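Local atomic coordinates of dual specificity phosphatase 28 (Homo sapiens, PDB entry 5Y15), a protein that hydrolyses a synthetic aryl phosphate in vitro as an atypical dual-specificity phosphatase, with almost no detectable activity toward phosphotyrosine and even less toward phosphothreonine. Residues P39-A44 with S156-A161; L47-A52 with R130-C135; L68-S73 with C120-K125; V72-P77 with P90-P95; E97-H102 with P165-Q170. The protein carries 2 engineered substitutions. All blocks are in the same frame, centred on the assembly; numbering follows the deposited sequence.

Contact 1 of 5, residues P39-A44 with S156-A161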
# COMPACT_ATOMS: atom_id res chain seq x y z
N PRO A 39 16.10 -4.47 -16.00
CA PRO A 39 15.48 -4.62 -14.67
C PRO A 39 14.23 -3.76 -14.52
O PRO A 39 13.16 -4.31 -14.23
CB PRO A 39 16.60 -4.18 -13.71
CG PRO A 39 17.57 -3.41 -14.56
CD PRO A 39 17.52 -4.09 -15.89
N LEU A 40 14.33 -2.45 -14.73
CA LEU A 40 13.18 -1.58 -14.55
C LEU A 40 13.12 -0.53 -15.67
O LEU A 40 14.13 -0.17 -16.28
CB LEU A 40 13.18 -0.90 -13.18
CG LEU A 40 14.30 0.03 -12.74
CD1 LEU A 40 14.19 1.37 -13.42
CD2 LEU A 40 14.22 0.23 -11.25
N VAL A 41 11.91 -0.04 -15.90
CA VAL A 41 11.59 0.87 -16.99
C VAL A 41 10.78 2.05 -16.45
O VAL A 41 9.88 1.87 -15.62
CB VAL A 41 10.78 0.16 -18.09
CG1 VAL A 41 10.41 1.15 -19.13
CG2 VAL A 41 11.56 -0.97 -18.69
N ARG A 42 11.11 3.25 -16.92
CA ARG A 42 10.24 4.41 -16.70
C ARG A 42 9.03 4.29 -17.62
O ARG A 42 9.18 4.19 -18.85
CB ARG A 42 11.01 5.69 -16.99
CG ARG A 42 10.42 6.98 -16.43
CD ARG A 42 11.14 8.17 -17.07
NE ARG A 42 10.79 9.47 -16.49
CZ ARG A 42 9.97 10.36 -17.06
NH1 ARG A 42 9.39 10.08 -18.22
NH2 ARG A 42 9.73 11.53 -16.47
N VAL A 43 7.83 4.23 -17.05
CA VAL A 43 6.61 4.23 -17.87
C VAL A 43 6.12 5.65 -18.11
O VAL A 43 5.59 5.97 -19.17
CB VAL A 43 5.51 3.39 -17.19
CG1 VAL A 43 4.19 3.54 -17.94
CG2 VAL A 43 5.91 1.92 -17.10
N ALA A 44 6.21 6.47 -17.07
CA ALA A 44 5.68 7.81 -17.04
C ALA A 44 6.31 8.49 -15.83
O ALA A 44 6.97 7.83 -15.02
CB ALA A 44 4.15 7.79 -16.93
N SER A 156 4.77 0.93 -24.67
CA SER A 156 5.91 1.64 -25.24
C SER A 156 7.08 1.62 -24.28
O SER A 156 8.24 1.53 -24.71
CB SER A 156 5.54 3.09 -25.58
OG SER A 156 4.68 3.20 -26.71
N ALA A 157 6.81 1.66 -22.98
CA ALA A 157 7.92 1.60 -22.04
C ALA A 157 8.44 0.18 -21.87
O ALA A 157 9.64 -0.01 -21.67
CB ALA A 157 7.49 2.17 -20.68
N ARG A 158 7.56 -0.82 -21.99
CA ARG A 158 7.91 -2.23 -21.80
C ARG A 158 7.29 -3.02 -22.95
O ARG A 158 6.08 -3.33 -22.90
CB ARG A 158 7.42 -2.74 -20.45
CG ARG A 158 7.74 -4.19 -20.16
CD ARG A 158 9.08 -4.31 -19.43
NE ARG A 158 9.26 -5.65 -18.85
CZ ARG A 158 10.43 -6.25 -18.67
NH1 ARG A 158 11.57 -5.66 -19.03
NH2 ARG A 158 10.47 -7.45 -18.12
N PRO A 159 8.05 -3.31 -24.01
CA PRO A 159 7.44 -3.97 -25.18
C PRO A 159 6.81 -5.31 -24.89
O PRO A 159 5.84 -5.68 -25.55
CB PRO A 159 8.62 -4.09 -26.16
CG PRO A 159 9.51 -2.95 -25.76
CD PRO A 159 9.41 -2.83 -24.28
N VAL A 160 7.35 -6.07 -23.94
CA VAL A 160 6.76 -7.37 -23.64
C VAL A 160 5.44 -7.25 -22.89
O VAL A 160 4.72 -8.25 -22.77
CB VAL A 160 7.76 -8.25 -22.86
CG1 VAL A 160 9.11 -8.24 -23.57
CG2 VAL A 160 7.88 -7.79 -21.41
N ALA A 161 5.11 -6.06 -22.38
CA ALA A 161 3.91 -5.88 -21.56
C ALA A 161 2.70 -6.54 -22.18
O ALA A 161 2.41 -6.34 -23.37
CB ALA A 161 3.63 -4.40 -21.31
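The edge strand 40-44 of the phosphatase sheet meets the end of helix 147-157 here, A157 sitting against V41, R42 and V43. The A157 methyl group carries most of the contact. Its CB comes within 3.2 Å of R42 O, and V43 CG2 touches A157 CB at 3.9 Å. V41 closes in with CG1, which its torsion sets anti to the backbone N (chi1 176°). That methyl lies 3.5 Å from A157 CB, tighter than usual for two carbons. V43 and A44 form a classic beta bulge, both facing L47 on the next strand.

Just beyond A157 the chain leaves helical geometry at R158, and a type I turn runs on to A161, closed by A161 N to R158 O at 2.9 Å. R158 touches this strand lightly, CD lying 4.2 Å from V41 CG2. Its guanidinium serves other partners, the carbonyls of G127, N126 and V36, two of which belong to the phosphate-binding loop. Across the two segments no hydrogen bond forms, so strand and helix end are held by apolar contact, while the arginine's polar bonds tie the turn toward the active-site loop.

Contact 2 of 5, residues L47-A52 with R130-C135. With PO4 (phosphate ion), chain C.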
# COMPACT_ATOMS: atom_id res chain seq x y z
N LEU A 47 6.80 6.92 -12.15
CA LEU A 47 6.19 5.61 -12.28
C LEU A 47 7.11 4.67 -13.06
O LEU A 47 7.36 4.90 -14.24
CB LEU A 47 4.85 5.73 -13.00
CG LEU A 47 4.19 4.40 -13.35
CD1 LEU A 47 3.66 3.76 -12.04
CD2 LEU A 47 3.10 4.61 -14.41
N PHE A 48 7.59 3.60 -12.40
CA PHE A 48 8.44 2.59 -13.03
C PHE A 48 7.83 1.20 -12.91
O PHE A 48 7.22 0.86 -11.90
CB PHE A 48 9.82 2.53 -12.38
CG PHE A 48 10.55 3.83 -12.41
CD1 PHE A 48 10.31 4.79 -11.43
CD2 PHE A 48 11.47 4.10 -13.41
CE1 PHE A 48 10.99 5.99 -11.44
CE2 PHE A 48 12.15 5.31 -13.44
CZ PHE A 48 11.91 6.26 -12.45
N LEU A 49 8.06 0.39 -13.94
CA LEU A 49 7.62 -0.99 -14.02
C LEU A 49 8.86 -1.88 -13.98
O LEU A 49 9.92 -1.50 -14.48
CB LEU A 49 6.83 -1.23 -15.31
CG LEU A 49 6.23 -2.61 -15.58
CD1 LEU A 49 5.07 -2.45 -16.50
CD2 LEU A 49 7.22 -3.61 -16.16
N GLY A 50 8.74 -3.07 -13.37
CA GLY A 50 9.90 -3.93 -13.29
C GLY A 50 9.59 -5.41 -13.17
O GLY A 50 8.47 -5.82 -12.84
N SER A 51 10.61 -6.21 -13.41
CA SER A 51 10.50 -7.66 -13.28
C SER A 51 11.11 -8.06 -11.95
O SER A 51 11.49 -7.21 -11.15
CB SER A 51 11.22 -8.40 -14.41
OG SER A 51 12.58 -8.03 -14.41
N ALA A 52 11.18 -9.38 -11.72
CA ALA A 52 11.76 -9.94 -10.50
C ALA A 52 13.06 -9.22 -10.15
O ALA A 52 13.36 -9.01 -8.97
CB ALA A 52 12.01 -11.45 -10.63
N ARG A 130 0.93 -8.77 -14.42
CA ARG A 130 0.39 -8.16 -13.21
C ARG A 130 0.83 -6.70 -13.07
O ARG A 130 0.00 -5.82 -12.79
CB ARG A 130 0.80 -8.98 -11.99
CG ARG A 130 -0.06 -10.24 -11.86
CD ARG A 130 0.50 -11.23 -10.82
NE ARG A 130 1.86 -11.64 -11.16
CZ ARG A 130 2.56 -12.56 -10.49
NH1 ARG A 130 2.04 -13.19 -9.43
NH2 ARG A 130 3.79 -12.84 -10.90
N SER A 131 2.14 -6.45 -13.17
CA SER A 131 2.65 -5.11 -12.98
C SER A 131 2.24 -4.19 -14.13
O SER A 131 2.02 -2.99 -13.91
CB SER A 131 4.17 -5.16 -12.86
OG SER A 131 4.70 -5.76 -14.03
N ALA A 132 2.07 -4.73 -15.33
CA ALA A 132 1.63 -3.91 -16.44
C ALA A 132 0.18 -3.51 -16.26
O ALA A 132 -0.20 -2.37 -16.58
CB ALA A 132 1.81 -4.66 -17.77
N ALA A 133 -0.63 -4.43 -15.74
CA ALA A 133 -2.03 -4.13 -15.48
C ALA A 133 -2.16 -3.05 -14.41
O ALA A 133 -2.95 -2.11 -14.57
CB ALA A 133 -2.78 -5.39 -15.04
N VAL A 134 -1.38 -3.15 -13.33
CA VAL A 134 -1.46 -2.13 -12.28
C VAL A 134 -0.99 -0.77 -12.79
O VAL A 134 -1.59 0.27 -12.50
CB VAL A 134 -0.68 -2.57 -11.03
CG1 VAL A 134 -0.58 -1.42 -10.04
CG2 VAL A 134 -1.36 -3.78 -10.37
N CYS A 135 0.11 -0.75 -13.56
CA CYS A 135 0.56 0.53 -14.14
C CYS A 135 -0.52 1.14 -15.03
O CYS A 135 -0.80 2.35 -14.97
CB CYS A 135 1.85 0.32 -14.94
SG CYS A 135 3.27 0.20 -13.87
P PO4 C . 3.93 -11.32 -14.56
O1 PO4 C . 4.47 -9.97 -15.00
O2 PO4 C . 3.74 -12.23 -15.76
O3 PO4 C . 2.57 -11.11 -13.97
O4 PO4 C . 4.97 -11.85 -13.59
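L49 and L47 press one face of strand 47-50 onto the first turns of helix 130-142, a buried apolar contact near the middle of the domain. Strand 47-50 and the helical segment 130-135 run nearly antiparallel, at 163°, with a closest approach of 8.4 Å between their axes. L49 spreads over three helix residues: CD1 rests on A132 CA at 3.7 Å, CG lies 3.8 Å from S131 OG, and CB meets the sulfur of C135. Its CG is anti to the backbone N (chi1 -178°), a torsion that carries CG and CD1 to S131 and A132. L47 CD1 lies 4.0 Å from C135 SG.

The helix follows the CX5R signature loop of the protein tyrosine phosphatases, whose arginine is R130. It grips a phosphate ion, probably from the crystallisation liquor, twice through O3, by its backbone N and by NE, each at 2.9 Å, the backbone bond almost straight at 172°. NH2 adds a third bond, to O4 at 3.1 Å, with that oxygen in the guanidinium plane. The amides of N126, R128 and S129 complete the cradle, and V91 O takes R130 NH1. S131 OG is hydrogen-bonded to the hydroxyl of S124, engineered at the nucleophile position.

Contact 3 of 5, residues L68-S73 with C120-K125. Engineered in segment 120-125: S124 (natural residue Cys).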
# COMPACT_ATOMS: atom_id res chain seq x y z
N LEU A 68 7.91 3.88 -2.94
CA LEU A 68 6.91 2.84 -2.74
C LEU A 68 7.13 1.76 -3.78
O LEU A 68 7.21 2.08 -4.97
CB LEU A 68 5.48 3.40 -2.86
CG LEU A 68 4.34 2.38 -2.85
CD1 LEU A 68 4.13 1.85 -1.46
CD2 LEU A 68 3.04 2.96 -3.41
N CYS A 69 7.24 0.51 -3.33
CA CYS A 69 7.29 -0.65 -4.22
C CYS A 69 5.95 -1.36 -4.17
O CYS A 69 5.46 -1.70 -3.09
CB CYS A 69 8.40 -1.62 -3.79
SG CYS A 69 10.05 -0.90 -3.91
N VAL A 70 5.38 -1.62 -5.33
CA VAL A 70 4.12 -2.35 -5.43
C VAL A 70 4.47 -3.72 -5.97
O VAL A 70 4.78 -3.86 -7.16
CB VAL A 70 3.09 -1.64 -6.32
CG1 VAL A 70 1.76 -2.43 -6.33
CG2 VAL A 70 2.87 -0.19 -5.86
N ASN A 71 4.38 -4.73 -5.11
CA ASN A 71 4.74 -6.11 -5.42
C ASN A 71 3.44 -6.79 -5.78
O ASN A 71 2.64 -7.12 -4.91
CB ASN A 71 5.42 -6.73 -4.19
CG ASN A 71 5.90 -8.19 -4.40
OD1 ASN A 71 5.55 -8.88 -5.36
ND2 ASN A 71 6.67 -8.66 -3.44
N VAL A 72 3.19 -6.97 -7.08
CA VAL A 72 1.93 -7.58 -7.53
C VAL A 72 2.19 -9.07 -7.69
O VAL A 72 2.41 -9.60 -8.79
CB VAL A 72 1.41 -6.93 -8.82
CG1 VAL A 72 -0.08 -7.23 -9.01
CG2 VAL A 72 1.70 -5.41 -8.82
N SER A 73 2.11 -9.80 -6.57
CA SER A 73 2.29 -11.24 -6.60
C SER A 73 1.99 -11.81 -5.23
O SER A 73 1.99 -11.10 -4.23
CB SER A 73 3.72 -11.64 -6.98
OG SER A 73 4.53 -11.41 -5.85
N CYS A 120 7.02 5.48 -7.69
CA CYS A 120 6.57 4.13 -7.42
C CYS A 120 7.26 3.18 -8.36
O CYS A 120 7.49 3.50 -9.53
CB CYS A 120 5.06 3.94 -7.61
SG CYS A 120 4.03 5.05 -6.67
N LEU A 121 7.55 1.99 -7.84
CA LEU A 121 7.99 0.88 -8.66
C LEU A 121 6.89 -0.16 -8.54
O LEU A 121 6.53 -0.57 -7.44
CB LEU A 121 9.33 0.32 -8.16
CG LEU A 121 9.54 -1.12 -8.59
CD1 LEU A 121 9.83 -1.16 -10.09
CD2 LEU A 121 10.60 -1.86 -7.76
N VAL A 122 6.32 -0.54 -9.68
CA VAL A 122 5.34 -1.61 -9.76
C VAL A 122 6.06 -2.78 -10.39
O VAL A 122 6.63 -2.64 -11.48
CB VAL A 122 4.12 -1.22 -10.62
CG1 VAL A 122 3.12 -2.34 -10.69
CG2 VAL A 122 3.44 0.05 -10.09
N TYR A 123 6.07 -3.94 -9.73
CA TYR A 123 6.79 -5.06 -10.32
C TYR A 123 6.06 -6.37 -10.10
O TYR A 123 5.31 -6.56 -9.14
CB TYR A 123 8.21 -5.14 -9.78
CG TYR A 123 8.36 -5.62 -8.36
CD1 TYR A 123 8.26 -4.74 -7.30
CD2 TYR A 123 8.66 -6.96 -8.09
CE1 TYR A 123 8.41 -5.18 -6.00
CE2 TYR A 123 8.82 -7.40 -6.80
CZ TYR A 123 8.70 -6.51 -5.75
OH TYR A 123 8.86 -6.94 -4.44
N SER A 124 6.30 -7.28 -11.03
CA SER A 124 5.80 -8.64 -10.96
C SER A 124 6.96 -9.53 -11.38
O SER A 124 8.06 -9.04 -11.67
CB SER A 124 4.56 -8.84 -11.84
OG SER A 124 4.85 -8.60 -13.21
N LYS A 125 6.76 -10.84 -11.33
CA LYS A 125 7.86 -11.74 -11.64
C LYS A 125 8.45 -11.44 -13.02
O LYS A 125 9.61 -11.04 -13.14
CB LYS A 125 7.40 -13.19 -11.54
CG LYS A 125 8.53 -14.22 -11.68
CD LYS A 125 7.90 -15.60 -11.75
CE LYS A 125 8.77 -16.57 -12.51
NZ LYS A 125 8.04 -17.84 -12.63
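N71 lies across the Y123 ring, its CA over one face toward the rim, 4.1 Å from the centroid and 23° off the normal, with the amide and ring planes turned 29° apart. Y123 carries its ring between backbone N and carbonyl carbon (chi1 73°), a torsion that swings it over the neighbouring strand. N71 ND2 comes close to Y123 OH, but the angle is too poor for a bond; OH is hydrogen-bonded to P77 O, and ND2 to Q76 O and E86. The other end of the amide accepts from S73 OG, 2.8 Å from N71 OD1 and tilted out of the carbonyl plane. C69 CB approaches the ring at its edge, and C69 SG packs on L121 CD2.

On the opposite face of the sheet V70 meets V122. Further along, V72 CG2 crosses V122 CG1 at 3.9 Å. The two strands themselves run parallel, joined by four nearly linear backbone bonds: L121 N to L68 O, V70 N to L121 O, Y123 N to V70 O, and V72 N to Y123 O at 3.0 Å. V72 is the centre of an inverse gamma turn.

S124, engineered from the cysteine that would form the phosphocysteine intermediate, follows directly, where Y123 stands in place of the histidine usual in this signature. The bonded backbone, amide and phenol probably help to hold the chain leading into the phosphate-binding loop.

Contact 4 of 5, residues V72-P77 with P90-P95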
# COMPACT_ATOMS: atom_id res chain seq x y z
N VAL A 72 3.19 -6.97 -7.08
CA VAL A 72 1.93 -7.58 -7.53
C VAL A 72 2.19 -9.07 -7.69
O VAL A 72 2.41 -9.60 -8.79
CB VAL A 72 1.41 -6.93 -8.82
CG1 VAL A 72 -0.08 -7.23 -9.01
CG2 VAL A 72 1.70 -5.41 -8.82
N SER A 73 2.11 -9.80 -6.57
CA SER A 73 2.29 -11.24 -6.60
C SER A 73 1.99 -11.81 -5.23
O SER A 73 1.99 -11.10 -4.23
CB SER A 73 3.72 -11.64 -6.98
OG SER A 73 4.53 -11.41 -5.85
N ARG A 74 1.85 -13.13 -5.18
CA ARG A 74 1.65 -13.78 -3.91
C ARG A 74 2.95 -14.28 -3.32
O ARG A 74 3.07 -14.31 -2.09
CB ARG A 74 0.69 -14.96 -4.06
CG ARG A 74 -0.69 -14.56 -4.50
CD ARG A 74 -1.59 -15.77 -4.52
NE ARG A 74 -2.94 -15.48 -4.98
CZ ARG A 74 -3.97 -15.35 -4.16
NH1 ARG A 74 -3.79 -15.46 -2.85
NH2 ARG A 74 -5.18 -15.09 -4.64
N GLN A 75 3.96 -14.53 -4.16
CA GLN A 75 5.14 -15.23 -3.69
C GLN A 75 6.44 -14.55 -4.07
O GLN A 75 7.49 -15.08 -3.72
CB GLN A 75 5.21 -16.65 -4.31
CG GLN A 75 4.01 -17.54 -4.14
CD GLN A 75 3.61 -17.74 -2.70
OE1 GLN A 75 4.42 -17.54 -1.79
NE2 GLN A 75 2.37 -18.16 -2.48
N GLN A 76 6.40 -13.30 -4.65
CA GLN A 76 7.71 -12.76 -4.98
C GLN A 76 8.21 -11.93 -3.80
O GLN A 76 7.41 -11.35 -3.07
CB GLN A 76 7.67 -11.88 -6.24
CG GLN A 76 7.27 -12.62 -7.53
CD GLN A 76 8.35 -13.58 -8.01
OE1 GLN A 76 9.54 -13.24 -8.06
NE2 GLN A 76 7.93 -14.80 -8.36
N PRO A 77 9.51 -11.98 -3.55
CA PRO A 77 10.05 -11.28 -2.38
C PRO A 77 10.01 -9.77 -2.57
O PRO A 77 10.29 -9.25 -3.65
CB PRO A 77 11.49 -11.82 -2.30
CG PRO A 77 11.81 -12.19 -3.72
CD PRO A 77 10.53 -12.79 -4.23
N PRO A 90 -1.76 -9.41 -3.59
CA PRO A 90 -1.58 -10.86 -3.69
C PRO A 90 -2.41 -11.53 -4.77
O PRO A 90 -3.56 -11.90 -4.51
CB PRO A 90 -1.98 -11.37 -2.30
CG PRO A 90 -2.80 -10.31 -1.69
CD PRO A 90 -2.71 -9.04 -2.53
N VAL A 91 -1.86 -11.65 -5.97
CA VAL A 91 -2.53 -12.36 -7.04
C VAL A 91 -1.48 -13.16 -7.80
O VAL A 91 -0.32 -12.75 -7.91
CB VAL A 91 -3.31 -11.44 -8.03
CG1 VAL A 91 -4.50 -10.79 -7.38
CG2 VAL A 91 -2.38 -10.36 -8.63
N PHE A 92 -1.90 -14.32 -8.29
CA PHE A 92 -1.07 -15.02 -9.26
C PHE A 92 -1.34 -14.41 -10.62
O PHE A 92 -2.37 -13.76 -10.86
CB PHE A 92 -1.39 -16.53 -9.33
CG PHE A 92 -0.93 -17.34 -8.13
CD1 PHE A 92 0.41 -17.40 -7.77
CD2 PHE A 92 -1.84 -18.08 -7.40
CE1 PHE A 92 0.82 -18.16 -6.69
CE2 PHE A 92 -1.44 -18.86 -6.31
CZ PHE A 92 -0.10 -18.89 -5.95
N ASP A 93 -0.43 -14.65 -11.56
CA ASP A 93 -0.67 -14.19 -12.92
C ASP A 93 -1.63 -15.18 -13.57
O ASP A 93 -1.26 -16.04 -14.37
CB ASP A 93 0.65 -14.06 -13.68
CG ASP A 93 0.45 -13.54 -15.09
OD1 ASP A 93 -0.71 -13.22 -15.43
OD2 ASP A 93 1.44 -13.48 -15.85
N ASP A 94 -2.90 -15.05 -13.20
CA ASP A 94 -3.87 -16.01 -13.64
C ASP A 94 -5.16 -15.30 -13.98
O ASP A 94 -5.62 -14.43 -13.21
CB ASP A 94 -4.08 -17.06 -12.52
CG ASP A 94 -5.04 -18.17 -12.90
OD1 ASP A 94 -6.20 -17.90 -13.28
OD2 ASP A 94 -4.62 -19.34 -12.84
N PRO A 95 -5.80 -15.66 -15.08
CA PRO A 95 -6.97 -14.90 -15.52
C PRO A 95 -8.15 -14.99 -14.57
O PRO A 95 -9.07 -14.18 -14.68
CB PRO A 95 -7.30 -15.50 -16.90
CG PRO A 95 -6.67 -16.86 -16.88
CD PRO A 95 -5.43 -16.72 -16.04
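Two irregular loops beside the active site, the ones that follow the adjacent parallel strands 66-71 and 85-88, are joined here by R74 lying between F92 and P90. R74 is extended from CG to NE and crosses the F92 side chain at about a right angle. Its CD sits over the middle of the phenyl face, 3.6 Å from the centroid and 13° off the normal, a CH-pi contact. Further out the guanidinium turns one face to P90 O, which lies 3.4 Å above its centre, so the carbonyl oxygen lies over the face of the flat cation, an approach that is probably favourable electrostatically. The polar grip comes from E97, whose OE1 takes both the salt bridge from R74 NE and the hydrogen bond from F92 N, and this shared acceptor fixes the arginine against the loop. Q75 CG adds a touch on the ring at F92 CE1, 4.1 Å away.

Deeper in, S73 CA makes a CA-H...O contact with V91 O at 3.3 Å, while V72 CG1 and V91 CG2 lie side by side at 3.9 Å. The turn of the first loop is held by an ST motif, Q76 N to S73 OG at 2.9 Å.

R74 and P90 pack on G83 and V84 of the second subunit. V72 packs on R130 and V134, placing the inner end against helix 130-142, and the segment 90-95 leads on toward helix 100-115.

Contact 5 of 5, residues E97-H102 with P165-Q170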
# COMPACT_ATOMS: atom_id res chain seq x y z
N GLU A 97 -7.82 -14.72 -11.29
CA GLU A 97 -7.55 -13.90 -10.12
C GLU A 97 -8.25 -12.54 -10.26
O GLU A 97 -8.28 -11.95 -11.35
CB GLU A 97 -6.05 -13.71 -9.97
CG GLU A 97 -5.33 -14.98 -9.58
CD GLU A 97 -5.19 -15.09 -8.08
OE1 GLU A 97 -4.09 -15.40 -7.59
OE2 GLU A 97 -6.19 -14.84 -7.38
N ASP A 98 -8.82 -12.07 -9.16
CA ASP A 98 -9.52 -10.78 -9.11
C ASP A 98 -8.49 -9.72 -8.78
O ASP A 98 -8.21 -9.42 -7.62
CB ASP A 98 -10.66 -10.81 -8.10
CG ASP A 98 -11.55 -9.55 -8.16
OD1 ASP A 98 -11.37 -8.70 -9.06
OD2 ASP A 98 -12.48 -9.45 -7.33
N LEU A 99 -7.89 -9.15 -9.82
CA LEU A 99 -7.01 -8.02 -9.58
C LEU A 99 -7.81 -6.74 -9.42
O LEU A 99 -7.44 -5.87 -8.61
CB LEU A 99 -6.02 -7.89 -10.74
CG LEU A 99 -5.09 -6.69 -10.82
CD1 LEU A 99 -4.04 -6.72 -9.72
CD2 LEU A 99 -4.43 -6.72 -12.17
N LEU A 100 -8.94 -6.64 -10.13
CA LEU A 100 -9.77 -5.44 -10.09
C LEU A 100 -10.08 -4.99 -8.66
O LEU A 100 -10.03 -3.80 -8.36
CB LEU A 100 -11.05 -5.71 -10.89
CG LEU A 100 -12.10 -4.61 -11.06
CD1 LEU A 100 -11.50 -3.41 -11.73
CD2 LEU A 100 -13.22 -5.13 -11.94
N ALA A 101 -10.34 -5.95 -7.76
CA ALA A 101 -10.74 -5.59 -6.40
C ALA A 101 -9.66 -4.80 -5.68
O ALA A 101 -9.96 -4.02 -4.77
CB ALA A 101 -11.08 -6.84 -5.60
N HIS A 102 -8.40 -5.00 -6.06
CA HIS A 102 -7.28 -4.32 -5.43
C HIS A 102 -6.91 -2.99 -6.12
O HIS A 102 -6.02 -2.29 -5.62
CB HIS A 102 -6.04 -5.23 -5.45
CG HIS A 102 -6.19 -6.52 -4.70
ND1 HIS A 102 -6.13 -6.59 -3.32
CD2 HIS A 102 -6.33 -7.80 -5.13
CE1 HIS A 102 -6.25 -7.85 -2.94
NE2 HIS A 102 -6.36 -8.61 -4.02
N PRO A 165 -5.51 -12.27 -20.36
CA PRO A 165 -6.85 -11.87 -20.83
C PRO A 165 -7.83 -11.56 -19.73
O PRO A 165 -8.69 -10.69 -19.90
CB PRO A 165 -7.31 -13.10 -21.63
CG PRO A 165 -6.06 -13.74 -22.04
CD PRO A 165 -5.13 -13.58 -20.90
N GLY A 166 -7.71 -12.23 -18.58
CA GLY A 166 -8.59 -11.91 -17.47
C GLY A 166 -8.31 -10.52 -16.92
O GLY A 166 -9.23 -9.75 -16.66
N PHE A 167 -7.03 -10.20 -16.75
CA PHE A 167 -6.67 -8.86 -16.31
C PHE A 167 -7.12 -7.81 -17.33
O PHE A 167 -7.57 -6.72 -16.95
CB PHE A 167 -5.17 -8.74 -16.09
CG PHE A 167 -4.65 -9.58 -14.96
CD1 PHE A 167 -5.50 -10.12 -14.02
CD2 PHE A 167 -3.29 -9.79 -14.83
CE1 PHE A 167 -5.01 -10.86 -12.98
CE2 PHE A 167 -2.78 -10.54 -13.79
CZ PHE A 167 -3.63 -11.08 -12.87
N TRP A 168 -7.00 -8.11 -18.63
CA TRP A 168 -7.47 -7.14 -19.62
C TRP A 168 -8.96 -6.91 -19.50
O TRP A 168 -9.44 -5.77 -19.62
CB TRP A 168 -7.15 -7.59 -21.05
CG TRP A 168 -7.41 -6.47 -22.01
CD1 TRP A 168 -8.48 -6.34 -22.86
CD2 TRP A 168 -6.61 -5.30 -22.20
NE1 TRP A 168 -8.38 -5.18 -23.56
CE2 TRP A 168 -7.23 -4.53 -23.18
CE3 TRP A 168 -5.41 -4.86 -21.64
CZ2 TRP A 168 -6.70 -3.31 -23.62
CZ3 TRP A 168 -4.89 -3.65 -22.07
CH2 TRP A 168 -5.53 -2.90 -23.05
N SER A 169 -9.71 -7.99 -19.24
CA SER A 169 -11.15 -7.85 -19.08
C SER A 169 -11.45 -6.95 -17.90
O SER A 169 -12.29 -6.03 -17.98
CB SER A 169 -11.77 -9.24 -18.88
OG SER A 169 -13.17 -9.14 -18.70
N GLN A 170 -10.73 -7.17 -16.81
CA GLN A 170 -10.94 -6.35 -15.63
C GLN A 170 -10.55 -4.89 -15.88
O GLN A 170 -11.19 -3.99 -15.33
CB GLN A 170 -10.17 -6.96 -14.47
CG GLN A 170 -10.79 -8.31 -14.02
CD GLN A 170 -9.78 -9.13 -13.27
OE1 GLN A 170 -9.15 -8.65 -12.33
NE2 GLN A 170 -9.61 -10.39 -13.70
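Q170 pushes its side-chain amide into the backbone just ahead of helix 100-115 and bonds with both ends. OE1 receives two donors, L99 N at 2.9 Å and L100 N at 3.0 Å. The L100 bond is the straighter, 156° at the hydrogen, and lies in the carbonyl plane; the L99 bond is clearly bent, at 130°, its donor tilted from that plane by 17°. NE2 donates one N-H to E97 O at 3.1 Å. One glutamine thus holds a carbonyl and two amides of the same short segment, which fixes the rotation of its amide. Its chain is extended beyond CG, long enough to span the gap from helix 165-179.

Beside it L99 packs over the F167 ring, a CH-pi contact: CD2 stands over the centre of one face, 4.0 Å from the centroid, and L99 CB lies 3.9 Å from F167 CE1. E97 O sits at the edge of that ring, in its plane. L100 CB covers Q170 CB.

In the next shell D98 makes the capping bond of the helix start, A101 N to D98 OD1 at 3.2 Å, met from above the carboxylate plane.

F167 reaches R130 and L99 reaches A133 and V134, so the beginnings of helices 100-115 and 165-179 come together against helix 130-142.

In the fold
The phosphate held by R130 in contact 2 is the common reference. Contacts 2 and 3 lie closest, centres about 6 Å apart, and flank the phosphate-binding loop: contact 3 brings the strand leading to S124, contact 2 the helix that leaves the loop. Contact 4 shares V72 and S73 with contact 3 and also touches R130. E97 joins contact 4 to contact 5, whose F167 packs on R130 and lies about 5 Å from the phosphate, side chain to ion. Contact 1 adjoins contact 2 through strands 40-44 and 47-50, centres about 8 Å apart; it stands about 20 Å from contact 5 between centres, yet its R158 side chain comes within about 8 Å of that of S124.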